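Local coordinates for protein glutamate receptor 1 (Adineta vaga, PDB 4IO2) that binds L-glutamate through its ligand-binding domain and probably uses that binding to gate an ion channel in the membrane, at residues 12-15 with 20-23; 35-40 with 58-63; 42-47 with 81-86; 73-78 with 94-99. One frame throughout, in Å; residues are numbered along the deposited sequence. Where two conformers were deposited one is given.

Contact 1 of 4, residues 12-15 with 20-23; sequences IGVI and FTIV
The flat carbonyl of Ile15 is met at its oxygen by Thr21. Ile15 O lies 3.3 Å from Thr21 CB, and the C=O...CB angle is about 120°. This is a van der Waals contact. The other flat group is the ring of Phe20. Its side chain starts toward the segment 12-15, but the ring leads away. It makes T-shaped stacks with Tyr40 and with Phe242, and it also packs on Asp85, a residue that binds L-glutamate.

Thr21 points toward segment 12-15 and divides its branches: CG2 meets Val14, OG1 the water. The methyl group CG2 stands opposite Val14 CG2 at 4.1 Å. The two side chains cross at about a right angle. With chi1 of -65°, Thr21 CG2 is anti to its own backbone N and OG1 lies beside that N. One water spans the gap: it accepts a hydrogen bond of 2.9 Å from Ile15 N and is also hydrogen-bonded to Thr21 OG1 at 2.9 Å.

Phe20 and Thr21 form a classic beta bulge opposite Ser17, just before strand 22-25. Val41 of helix 40-52 packs on both Val14 and Thr21. The three touching residues are all buried. The chemistry is therefore mixed: one methyl pair beside a water bridge, which ties the N-H of Ile15, just past the end of strand 9-14, to the hydroxyl of Thr21.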
loop_
_atom_site.group_PDB
_atom_site.type_symbol
_atom_site.label_atom_id
_atom_site.label_comp_id
_atom_site.label_asym_id
_atom_site.label_seq_id
_atom_site.Cartn_x
_atom_site.Cartn_y
_atom_site.Cartn_z
ATOM N N ILE A 12 1.261 -20.008 -12.700
ATOM C CA ILE A 12 0.725 -18.698 -12.300
ATOM C C ILE A 12 -0.779 -18.674 -12.519
ATOM O O ILE A 12 -1.230 -18.688 -13.653
ATOM C CB ILE A 12 1.356 -17.557 -13.104
ATOM C CG1 ILE A 12 2.865 -17.597 -12.999
ATOM C CG2 ILE A 12 0.773 -16.210 -12.637
ATOM C CD1 ILE A 12 3.598 -16.513 -13.807
ATOM N N GLY A 13 -1.541 -18.699 -11.429
ATOM C CA GLY A 13 -2.989 -18.610 -11.517
ATOM C C GLY A 13 -3.422 -17.166 -11.768
ATOM O O GLY A 13 -2.897 -16.229 -11.131
ATOM N N VAL A 14 -4.336 -17.003 -12.724
ATOM C CA VAL A 14 -4.944 -15.722 -13.030
ATOM C C VAL A 14 -6.440 -15.908 -13.045
ATOM O O VAL A 14 -6.944 -17.032 -13.102
ATOM C CB VAL A 14 -4.414 -15.111 -14.360
ATOM C CG1 VAL A 14 -2.903 -14.861 -14.325
ATOM C CG2 VAL A 14 -4.750 -15.936 -15.576
ATOM N N ILE A 15 -7.166 -14.800 -12.910
ATOM C CA ILE A 15 -8.628 -14.842 -12.769
ATOM C C ILE A 15 -9.248 -13.724 -13.605
ATOM O O ILE A 15 -8.788 -12.588 -13.609
ATOM C CB ILE A 15 -9.019 -14.763 -11.268
ATOM C CG1 ILE A 15 -10.517 -14.852 -11.064
ATOM C CG2 ILE A 15 -8.449 -13.521 -10.552
ATOM C CD1 ILE A 15 -10.942 -15.091 -9.622
ATOM N N PHE A 20 -7.694 -6.212 -16.023
ATOM C CA PHE A 20 -6.570 -6.941 -15.441
ATOM C C PHE A 20 -6.265 -8.192 -16.245
ATOM O O PHE A 20 -5.108 -8.378 -16.696
ATOM C CB PHE A 20 -6.861 -7.295 -13.985
ATOM C CG PHE A 20 -6.611 -6.155 -13.001
ATOM C CD1 PHE A 20 -5.326 -5.701 -12.787
ATOM C CD2 PHE A 20 -7.654 -5.518 -12.363
ATOM C CE1 PHE A 20 -5.079 -4.662 -11.878
ATOM C CE2 PHE A 20 -7.437 -4.475 -11.457
ATOM C CZ PHE A 20 -6.145 -4.055 -11.227
ATOM N N THR A 21 -7.275 -9.055 -16.415
ATOM C CA THR A 21 -7.153 -10.291 -17.137
ATOM C C THR A 21 -8.387 -10.406 -18.010
ATOM O O THR A 21 -9.496 -10.607 -17.529
ATOM C CB THR A 21 -6.989 -11.524 -16.193
ATOM O OG1 THR A 21 -5.738 -11.381 -15.514
ATOM C CG2 THR A 21 -7.012 -12.833 -16.960
ATOM N N ILE A 22 -8.151 -10.248 -19.307
ATOM C CA ILE A 22 -9.200 -10.186 -20.309
ATOM C C ILE A 22 -9.160 -11.474 -21.111
ATOM O O ILE A 22 -8.124 -11.821 -21.653
ATOM C CB ILE A 22 -8.955 -9.027 -21.271
ATOM C CG1 ILE A 22 -8.864 -7.698 -20.494
ATOM C CG2 ILE A 22 -10.077 -8.969 -22.313
ATOM C CD1 ILE A 22 -8.220 -6.542 -21.310
ATOM N N VAL A 23 -10.276 -12.192 -21.151
ATOM C CA VAL A 23 -10.356 -13.518 -21.760
ATOM C C VAL A 23 -11.121 -13.395 -23.078
ATOM O O VAL A 23 -12.262 -12.919 -23.091
ATOM C CB VAL A 23 -11.065 -14.498 -20.790
ATOM C CG1 VAL A 23 -11.236 -15.899 -21.421
ATOM C CG2 VAL A 23 -10.309 -14.554 -19.463
HETATM O O HOH W 1 -5.660 -12.320 -12.817
#

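Contact 2 of 4, residues 35-40 with 58-63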
loop_
_atom_site.group_PDB
_atom_site.type_symbol
_atom_site.label_atom_id
_atom_site.label_comp_id
_atom_site.label_asym_id
_atom_site.label_seq_id
_atom_site.Cartn_x
_atom_site.Cartn_y
_atom_site.Cartn_z
ATOM N N THR A 35 -8.178 -19.935 -26.367
ATOM C CA THR A 35 -8.405 -18.835 -25.467
ATOM C C THR A 35 -7.203 -17.932 -25.512
ATOM O O THR A 35 -6.058 -18.407 -25.444
ATOM C CB THR A 35 -8.568 -19.346 -24.037
ATOM O OG1 THR A 35 -9.700 -20.221 -23.995
ATOM C CG2 THR A 35 -8.760 -18.199 -23.070
ATOM N N LYS A 36 -7.455 -16.632 -25.598
ATOM C CA LYS A 36 -6.370 -15.665 -25.554
ATOM C C LYS A 36 -6.551 -14.763 -24.361
ATOM O O LYS A 36 -7.668 -14.331 -24.063
ATOM C CB LYS A 36 -6.334 -14.795 -26.806
ATOM C CG LYS A 36 -5.864 -15.478 -28.067
ATOM C CD LYS A 36 -6.002 -14.506 -29.220
ATOM C CE LYS A 36 -5.744 -15.179 -30.515
ATOM N NZ LYS A 36 -4.415 -15.749 -30.446
ATOM N N LEU A 37 -5.454 -14.507 -23.671
ATOM C CA LEU A 37 -5.440 -13.640 -22.497
ATOM C C LEU A 37 -4.598 -12.400 -22.744
ATOM O O LEU A 37 -3.497 -12.485 -23.287
ATOM C CB LEU A 37 -4.809 -14.347 -21.308
ATOM C CG LEU A 37 -5.391 -15.694 -20.913
ATOM C CD1 LEU A 37 -4.629 -16.226 -19.707
ATOM C CD2 LEU A 37 -6.895 -15.552 -20.645
ATOM N N THR A 38 -5.139 -11.256 -22.360
ATOM C CA THR A 38 -4.457 -9.972 -22.424
ATOM C C THR A 38 -4.794 -9.189 -21.144
ATOM O O THR A 38 -5.688 -9.584 -20.386
ATOM C CB THR A 38 -4.878 -9.136 -23.651
ATOM O OG1 THR A 38 -6.305 -8.928 -23.631
ATOM C CG2 THR A 38 -4.485 -9.848 -24.968
ATOM N N GLY A 39 -4.092 -8.098 -20.911
ATOM C CA GLY A 39 -4.425 -7.178 -19.855
ATOM C C GLY A 39 -3.236 -6.811 -18.990
ATOM O O GLY A 39 -2.102 -7.254 -19.217
ATOM N N TYR A 40 -3.494 -5.948 -18.004
ATOM C CA TYR A 40 -2.485 -5.517 -17.053
ATOM C C TYR A 40 -1.711 -6.709 -16.465
ATOM O O TYR A 40 -0.488 -6.645 -16.362
ATOM C CB TYR A 40 -3.196 -4.717 -15.940
ATOM C CG TYR A 40 -2.366 -4.269 -14.758
ATOM C CD1 TYR A 40 -1.890 -5.174 -13.821
ATOM C CD2 TYR A 40 -2.063 -2.942 -14.574
ATOM C CE1 TYR A 40 -1.195 -4.752 -12.724
ATOM C CE2 TYR A 40 -1.327 -2.516 -13.493
ATOM C CZ TYR A 40 -0.894 -3.446 -12.562
ATOM O OH TYR A 40 -0.160 -3.040 -11.465
ATOM N N VAL A 58 1.070 -19.894 -17.377
ATOM C CA VAL A 58 -0.076 -19.073 -16.975
ATOM C C VAL A 58 -1.351 -19.910 -17.102
ATOM O O VAL A 58 -1.615 -20.477 -18.155
ATOM C CB VAL A 58 -0.177 -17.817 -17.819
ATOM C CG1 VAL A 58 -1.435 -17.037 -17.455
ATOM C CG2 VAL A 58 1.058 -16.959 -17.664
ATOM N N GLN A 59 -2.095 -20.023 -16.013
ATOM C CA GLN A 59 -3.279 -20.858 -15.939
ATOM C C GLN A 59 -4.475 -20.034 -15.489
ATOM O O GLN A 59 -4.506 -19.527 -14.373
ATOM C CB GLN A 59 -3.037 -22.007 -14.968
ATOM C CG GLN A 59 -1.945 -22.968 -15.399
ATOM C CD GLN A 59 -2.391 -23.886 -16.527
ATOM O OE1 GLN A 59 -3.559 -24.231 -16.628
ATOM N NE2 GLN A 59 -1.455 -24.278 -17.375
ATOM N N LEU A 60 -5.461 -19.897 -16.367
ATOM C CA LEU A 60 -6.705 -19.204 -16.030
ATOM C C LEU A 60 -7.562 -20.071 -15.107
ATOM O O LEU A 60 -7.844 -21.258 -15.407
ATOM C CB LEU A 60 -7.463 -18.900 -17.309
ATOM C CG LEU A 60 -8.834 -18.210 -17.212
ATOM C CD1 LEU A 60 -8.669 -16.811 -16.626
ATOM C CD2 LEU A 60 -9.497 -18.183 -18.594
ATOM N N ALA A 61 -7.987 -19.482 -13.992
ATOM C CA ALA A 61 -8.879 -20.191 -13.076
ATOM C C ALA A 61 -10.182 -20.496 -13.808
ATOM O O ALA A 61 -10.648 -19.706 -14.641
ATOM C CB ALA A 61 -9.138 -19.379 -11.840
ATOM N N PRO A 62 -10.784 -21.632 -13.486
ATOM C CA PRO A 62 -12.089 -21.979 -14.053
ATOM C C PRO A 62 -13.119 -20.877 -13.851
ATOM O O PRO A 62 -13.082 -20.183 -12.857
ATOM C CB PRO A 62 -12.488 -23.224 -13.259
ATOM C CG PRO A 62 -11.221 -23.827 -12.843
ATOM C CD PRO A 62 -10.275 -22.684 -12.591
ATOM N N PRO A 63 -14.084 -20.766 -14.768
ATOM C CA PRO A 63 -15.013 -19.628 -14.841
ATOM C C PRO A 63 -15.673 -19.255 -13.502
ATOM O O PRO A 63 -15.807 -18.074 -13.153
ATOM C CB PRO A 63 -16.089 -20.099 -15.828
ATOM C CG PRO A 63 -15.531 -21.294 -16.512
ATOM C CD PRO A 63 -14.444 -21.866 -15.678
#
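Leu37 reaches across to Val58 and Leu60 with its two methyl groups, one for each. CD1 meets Val58 CG1 at 4.0 Å. CD2 meets Leu60 CD2 at 4.2 Å. The side chains of Leu37 and Val58 slide past each other in opposite directions. In each pair the touch is between single methyls.

Leu37 has CG anti to the carbonyl carbon (chi1 -54°), which sends the forked end toward strand 55-60. On the other side, Val58 and Leu60 are two apart in the strand and point to the same face. Gln59 between them points away and bonds Asp57 through its NE2. The contact is wholly apolar and lies near the surface. The three side chains are partly exposed.

Strand 35-38 pairs antiparallel with strand 22-25, and Val23 of that hairpin touches both Leu37 and Leu60. Gly39 is the N-cap residue of helix 40-52, whose Leu42 packs on Leu37 and whose Ile45 packs on Val58. Strand 9-14, this helix and strand 55-60 make a beta-alpha-beta crossover with the hairpin inserted before its helix, and the contact sets the hairpin against the second strand of the crossover.

Contact 3 of 4, residues 42-47 with 81-86. With GLU (glutamic acid), chain E.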
loop_
_atom_site.group_PDB
_atom_site.type_symbol
_atom_site.label_atom_id
_atom_site.label_comp_id
_atom_site.label_asym_id
_atom_site.label_seq_id
_atom_site.Cartn_x
_atom_site.Cartn_y
_atom_site.Cartn_z
ATOM N N LEU A 42 -1.234 -9.798 -17.575
ATOM C CA LEU A 42 -0.389 -10.501 -18.553
ATOM C C LEU A 42 0.851 -9.665 -18.865
ATOM O O LEU A 42 1.965 -10.194 -18.979
ATOM C CB LEU A 42 -1.187 -10.796 -19.819
ATOM C CG LEU A 42 -2.207 -11.951 -19.732
ATOM C CD1 LEU A 42 -1.535 -13.309 -19.462
ATOM C CD2 LEU A 42 -3.323 -11.714 -18.690
ATOM N N ASP A 43 0.685 -8.341 -18.959
ATOM C CA ASP A 43 1.842 -7.494 -19.194
ATOM C C ASP A 43 2.787 -7.505 -17.974
ATOM O O ASP A 43 4.026 -7.496 -18.108
ATOM C CB ASP A 43 1.446 -6.031 -19.502
ATOM C CG ASP A 43 0.790 -5.845 -20.835
ATOM O OD1 ASP A 43 0.703 -6.786 -21.656
ATOM O OD2 ASP A 43 0.431 -4.662 -21.103
ATOM N N LEU A 44 2.215 -7.484 -16.780
ATOM C CA LEU A 44 3.019 -7.536 -15.558
ATOM C C LEU A 44 3.843 -8.846 -15.507
ATOM O O LEU A 44 5.030 -8.824 -15.161
ATOM C CB LEU A 44 2.108 -7.402 -14.321
ATOM C CG LEU A 44 2.818 -7.554 -12.983
ATOM C CD1 LEU A 44 3.966 -6.549 -12.804
ATOM C CD2 LEU A 44 1.823 -7.471 -11.865
ATOM N N ILE A 45 3.224 -9.988 -15.839
ATOM C CA ILE A 45 3.942 -11.251 -15.858
ATOM C C ILE A 45 5.144 -11.150 -16.811
ATOM O O ILE A 45 6.216 -11.627 -16.497
ATOM C CB ILE A 45 2.996 -12.400 -16.281
ATOM C CG1 ILE A 45 2.015 -12.698 -15.143
ATOM C CG2 ILE A 45 3.759 -13.651 -16.659
ATOM C CD1 ILE A 45 0.768 -13.521 -15.571
ATOM N N GLU A 46 4.958 -10.571 -17.985
ATOM C CA GLU A 46 6.059 -10.410 -18.918
ATOM C C GLU A 46 7.185 -9.517 -18.369
ATOM O O GLU A 46 8.365 -9.827 -18.543
ATOM C CB GLU A 46 5.544 -9.879 -20.253
ATOM C CG GLU A 46 6.611 -9.673 -21.313
ATOM C CD GLU A 46 7.434 -10.925 -21.594
ATOM O OE1 GLU A 46 6.955 -12.053 -21.328
ATOM O OE2 GLU A 46 8.573 -10.773 -22.085
ATOM N N TYR A 47 6.848 -8.411 -17.704
ATOM C CA TYR A 47 7.892 -7.550 -17.140
ATOM C C TYR A 47 8.647 -8.308 -16.057
ATOM O O TYR A 47 9.879 -8.259 -15.982
ATOM C CB TYR A 47 7.272 -6.308 -16.493
ATOM C CG TYR A 47 6.985 -5.158 -17.427
ATOM C CD1 TYR A 47 8.013 -4.415 -17.977
ATOM C CD2 TYR A 47 5.674 -4.779 -17.727
ATOM C CE1 TYR A 47 7.747 -3.348 -18.804
ATOM C CE2 TYR A 47 5.410 -3.703 -18.565
ATOM C CZ TYR A 47 6.450 -3.000 -19.103
ATOM O OH TYR A 47 6.249 -1.915 -19.953
ATOM N N ILE A 81 2.101 -19.300 -7.743
ATOM C CA ILE A 81 1.694 -17.955 -7.346
ATOM C C ILE A 81 0.357 -17.652 -8.027
ATOM O O ILE A 81 -0.028 -18.336 -8.972
ATOM C CB ILE A 81 2.731 -16.848 -7.686
ATOM C CG1 ILE A 81 2.955 -16.745 -9.200
ATOM C CG2 ILE A 81 4.031 -17.133 -6.953
ATOM C CD1 ILE A 81 3.882 -15.567 -9.628
ATOM N N ALA A 82 -0.321 -16.621 -7.562
ATOM C CA ALA A 82 -1.525 -16.114 -8.242
ATOM C C ALA A 82 -1.446 -14.586 -8.329
ATOM O O ALA A 82 -1.121 -13.902 -7.366
ATOM C CB ALA A 82 -2.825 -16.566 -7.539
ATOM N N ILE A 83 -1.704 -14.083 -9.527
ATOM C CA ILE A 83 -1.591 -12.668 -9.827
ATOM C C ILE A 83 -2.903 -12.139 -10.334
ATOM O O ILE A 83 -3.470 -12.672 -11.294
ATOM C CB ILE A 83 -0.485 -12.361 -10.865
ATOM C CG1 ILE A 83 0.879 -12.916 -10.430
ATOM C CG2 ILE A 83 -0.398 -10.866 -11.054
ATOM C CD1 ILE A 83 1.979 -12.730 -11.485
ATOM N N GLY A 84 -3.381 -11.075 -9.706
ATOM C CA GLY A 84 -4.602 -10.448 -10.132
ATOM C C GLY A 84 -4.986 -9.320 -9.204
ATOM O O GLY A 84 -4.195 -8.797 -8.396
ATOM N N ASP A 85 -6.241 -8.898 -9.327
ATOM C CA ASP A 85 -6.850 -7.897 -8.439
ATOM C C ASP A 85 -7.325 -8.593 -7.167
ATOM O O ASP A 85 -8.515 -8.689 -6.913
ATOM C CB ASP A 85 -7.998 -7.146 -9.138
ATOM C CG ASP A 85 -9.042 -8.037 -9.832
ATOM O OD1 ASP A 85 -8.802 -9.212 -10.121
ATOM O OD2 ASP A 85 -10.152 -7.501 -10.142
ATOM N N ILE A 86 -6.344 -9.096 -6.395
ATOM C CA ILE A 86 -6.595 -9.937 -5.237
ATOM C C ILE A 86 -6.248 -9.160 -3.982
ATOM O O ILE A 86 -5.088 -8.790 -3.746
ATOM C CB ILE A 86 -5.743 -11.220 -5.293
ATOM C CG1 ILE A 86 -5.960 -11.993 -6.603
ATOM C CG2 ILE A 86 -6.057 -12.113 -4.147
ATOM C CD1 ILE A 86 -4.868 -13.023 -6.892
HETATM N N GLU E . -10.309 -7.736 -4.986
HETATM C CA GLU E . -11.474 -8.500 -4.532
HETATM C C GLU E . -11.027 -9.698 -3.698
HETATM O O GLU E . -9.815 -10.035 -3.717
HETATM C CB GLU E . -12.343 -8.993 -5.693
HETATM C CG GLU E . -12.884 -7.915 -6.639
HETATM C CD GLU E . -13.955 -6.996 -6.052
HETATM O OE1 GLU E . -14.406 -7.256 -4.937
HETATM O OE2 GLU E . -14.392 -6.054 -6.765
HETATM O OXT GLU E . -11.882 -10.300 -3.008
#
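Ile83 overlaps two neighbouring residues of helix 40-52, one with each arm. Its long arm ends in CD1, which lies against Ile45 CG1 at 3.7 Å. Its short branch CG2 touches Leu44 CD2 at 4.1 Å. Both pairs meet at a slant. The touching groups are three methyls and the methylene Ile45 CG1.

The long arm of Ile83 is fully extended (chi2 175°), which carries CD1 across to the helix. Leu44 has CG anti to its backbone N (chi1 175°), and this sends the forked end toward Ile83, where CD2 meets CG2. All three side chains are buried, and the join is apolar.

The segment 81-86 then runs on into the pocket. Asp85 is the centre of an inverse gamma turn, and its backbone O accepts a 2.8 Å hydrogen bond from the amino N of the bound glutamate. The Asp85 carboxylate is held by Tyr67 through OD1 and by Ser17 through OD2.

Strand 81-82 lies beside strand 9-14 in the parallel sheet, and Ile12 of that strand packs on both Ile45 and Ile83. Leu234 of helix 233-242 lies on Leu44, while Ile209 of strand 200-211 lies on Ile83. Helix 40-52 thus sits against the sheet, and helix 233-242 packs on helix 40-52.

Contact 4 of 4, residues 73-78 with 94-99; sequences ALANGD and EIVAFS
A Schellman motif follows helix 67-75, and the last turn before it packs on the chain around Val96. Leu74 and Ala75 make the contact. Val96 CG1 touches both of them: it is 4.0 Å from Leu74 CD2 and 4.0 Å from Ala75 CB. Ala75 CB also rests on the backbone of segment 94-99, 3.9 Å from Ile95 O.

Val96 CG1 stands anti to its own carbonyl carbon (chi1 -64°), and this turns it to the helix. Leu74 comes in at a slant and brings one methyl of its fork. The contact is mostly apolar and only partly buried. Leu74 and Val96 are on the inside, where Val210 of strand 200-211 packs on both. Ala75 and Ile95 lie towards solvent.

The side chain of Val96 is about 5 Å from that of Arg92, which binds L-glutamate, but about 11 Å from the ligand itself. At the start of the same segment, Glu94 makes a salt bridge to Lys219 of the second subunit.

Gly77, with phi 103°, is the first residue to leave helical backbone angles. Two backbone bonds close the turn, Asp78 N to Ala73 O at 3.0 Å and Gly77 N to Leu74 O at 2.9 Å. Across the turn, Asn76 ND2 donates to the syn side of Asp78 OD1 at 3.0 Å, somewhat out of the carboxylate plane, with an N-H...O angle of 157°.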
loop_
_atom_site.group_PDB
_atom_site.type_symbol
_atom_site.label_atom_id
_atom_site.label_comp_id
_atom_site.label_asym_id
_atom_site.label_seq_id
_atom_site.Cartn_x
_atom_site.Cartn_y
_atom_site.Cartn_z
ATOM N N ALA A 73 -7.180 -22.486 -3.586
ATOM C CA ALA A 73 -6.580 -23.370 -4.599
ATOM C C ALA A 73 -5.063 -23.252 -4.565
ATOM O O ALA A 73 -4.356 -24.275 -4.599
ATOM C CB ALA A 73 -7.126 -23.043 -5.976
ATOM N N LEU A 74 -4.537 -22.033 -4.429
ATOM C CA LEU A 74 -3.104 -21.889 -4.337
ATOM C C LEU A 74 -2.607 -22.590 -3.066
ATOM O O LEU A 74 -1.600 -23.304 -3.088
ATOM C CB LEU A 74 -2.705 -20.417 -4.341
ATOM C CG LEU A 74 -1.185 -20.262 -4.296
ATOM C CD1 LEU A 74 -0.756 -19.109 -5.147
ATOM C CD2 LEU A 74 -0.654 -20.111 -2.876
ATOM N N ALA A 75 -3.279 -22.366 -1.933
ATOM C CA ALA A 75 -2.839 -22.963 -0.669
ATOM C C ALA A 75 -2.836 -24.480 -0.759
ATOM O O ALA A 75 -2.035 -25.122 -0.103
ATOM C CB ALA A 75 -3.706 -22.511 0.495
ATOM N N ASN A 76 -3.721 -25.044 -1.573
ATOM C CA ASN A 76 -3.795 -26.495 -1.774
ATOM C C ASN A 76 -2.706 -27.026 -2.707
ATOM O O ASN A 76 -2.561 -28.232 -2.827
ATOM C CB ASN A 76 -5.156 -26.817 -2.380
ATOM C CG ASN A 76 -5.420 -28.299 -2.478
ATOM O OD1 ASN A 76 -5.501 -28.977 -1.459
ATOM N ND2 ASN A 76 -5.609 -28.796 -3.697
ATOM N N GLY A 77 -1.983 -26.132 -3.387
ATOM C CA GLY A 77 -0.886 -26.524 -4.264
ATOM C C GLY A 77 -1.219 -26.490 -5.745
ATOM O O GLY A 77 -0.392 -26.944 -6.537
ATOM N N ASP A 78 -2.362 -25.897 -6.127
ATOM C CA ASP A 78 -2.808 -25.909 -7.519
ATOM C C ASP A 78 -2.028 -24.952 -8.410
ATOM O O ASP A 78 -1.982 -25.123 -9.625
ATOM C CB ASP A 78 -4.289 -25.563 -7.638
ATOM C CG ASP A 78 -5.217 -26.557 -6.921
ATOM O OD1 ASP A 78 -4.755 -27.509 -6.235
ATOM O OD2 ASP A 78 -6.442 -26.338 -7.057
ATOM N N GLU A 94 -3.763 -15.741 6.889
ATOM C CA GLU A 94 -3.615 -16.923 7.733
ATOM C C GLU A 94 -3.191 -18.146 6.934
ATOM O O GLU A 94 -2.572 -19.052 7.486
ATOM C CB GLU A 94 -4.936 -17.254 8.426
ATOM C CG GLU A 94 -5.335 -16.259 9.453
ATOM C CD GLU A 94 -4.589 -16.418 10.805
ATOM O OE1 GLU A 94 -3.667 -17.278 10.922
ATOM O OE2 GLU A 94 -4.943 -15.665 11.753
ATOM N N ILE A 95 -3.540 -18.203 5.650
ATOM C CA ILE A 95 -3.319 -19.416 4.859
ATOM C C ILE A 95 -2.336 -19.284 3.699
ATOM O O ILE A 95 -1.853 -20.302 3.186
ATOM C CB ILE A 95 -4.657 -20.055 4.382
ATOM C CG1 ILE A 95 -5.457 -19.106 3.513
ATOM C CG2 ILE A 95 -5.422 -20.588 5.595
ATOM C CD1 ILE A 95 -6.562 -19.764 2.706
ATOM N N VAL A 96 -2.057 -18.056 3.276
ATOM C CA VAL A 96 -1.097 -17.779 2.213
ATOM C C VAL A 96 -0.290 -16.562 2.613
ATOM O O VAL A 96 -0.693 -15.775 3.504
ATOM C CB VAL A 96 -1.779 -17.492 0.856
ATOM C CG1 VAL A 96 -2.542 -18.722 0.335
ATOM C CG2 VAL A 96 -2.702 -16.271 0.897
ATOM N N ALA A 97 0.827 -16.343 1.917
ATOM C CA ALA A 97 1.534 -15.060 2.009
ATOM C C ALA A 97 1.205 -14.182 0.817
ATOM O O ALA A 97 0.642 -14.626 -0.185
ATOM C CB ALA A 97 3.062 -15.254 2.191
ATOM N N PHE A 98 1.553 -12.900 0.939
ATOM C CA PHE A 98 1.390 -11.978 -0.163
ATOM C C PHE A 98 2.687 -11.249 -0.400
ATOM O O PHE A 98 3.393 -10.883 0.534
ATOM C CB PHE A 98 0.287 -10.968 0.134
ATOM C CG PHE A 98 -1.098 -11.543 0.168
ATOM C CD1 PHE A 98 -1.647 -12.004 1.349
ATOM C CD2 PHE A 98 -1.873 -11.563 -0.974
ATOM C CE1 PHE A 98 -2.946 -12.456 1.388
ATOM C CE2 PHE A 98 -3.158 -11.995 -0.939
ATOM C CZ PHE A 98 -3.697 -12.472 0.227
ATOM N N SER A 99 2.969 -10.983 -1.656
ATOM C CA SER A 99 4.059 -10.113 -2.037
ATOM C C SER A 99 3.813 -8.686 -1.576
ATOM O O SER A 99 2.725 -8.312 -1.187
ATOM C CB SER A 99 4.221 -10.107 -3.562
ATOM O OG SER A 99 3.218 -9.337 -4.217
#

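Contacts 1, 2 and 3 lie around one parallel sheet. Contacts 1 and 2 have centres about 4 Å apart and share the hairpin: Ile22 N is 2.8 Å from Thr38 O, a probable hydrogen bond. Contact 1 joins contact 3 through the sheet, with Gly13 N 2.9 Å from Ile81 O, again probably bonded. Contacts 2 and 3 meet where Val58 CG2 lies 4.0 Å from Ile45 CD1. Contact 4 stands apart, with its centre about 17 Å from that of contact 1, but its Leu74 CD1 packs 3.4 Å from Ile81 C of contact 3. Only contact 3 includes residues that touch the bound glutamate; the side chain of Ile15 in contact 1 is about 7 Å from it.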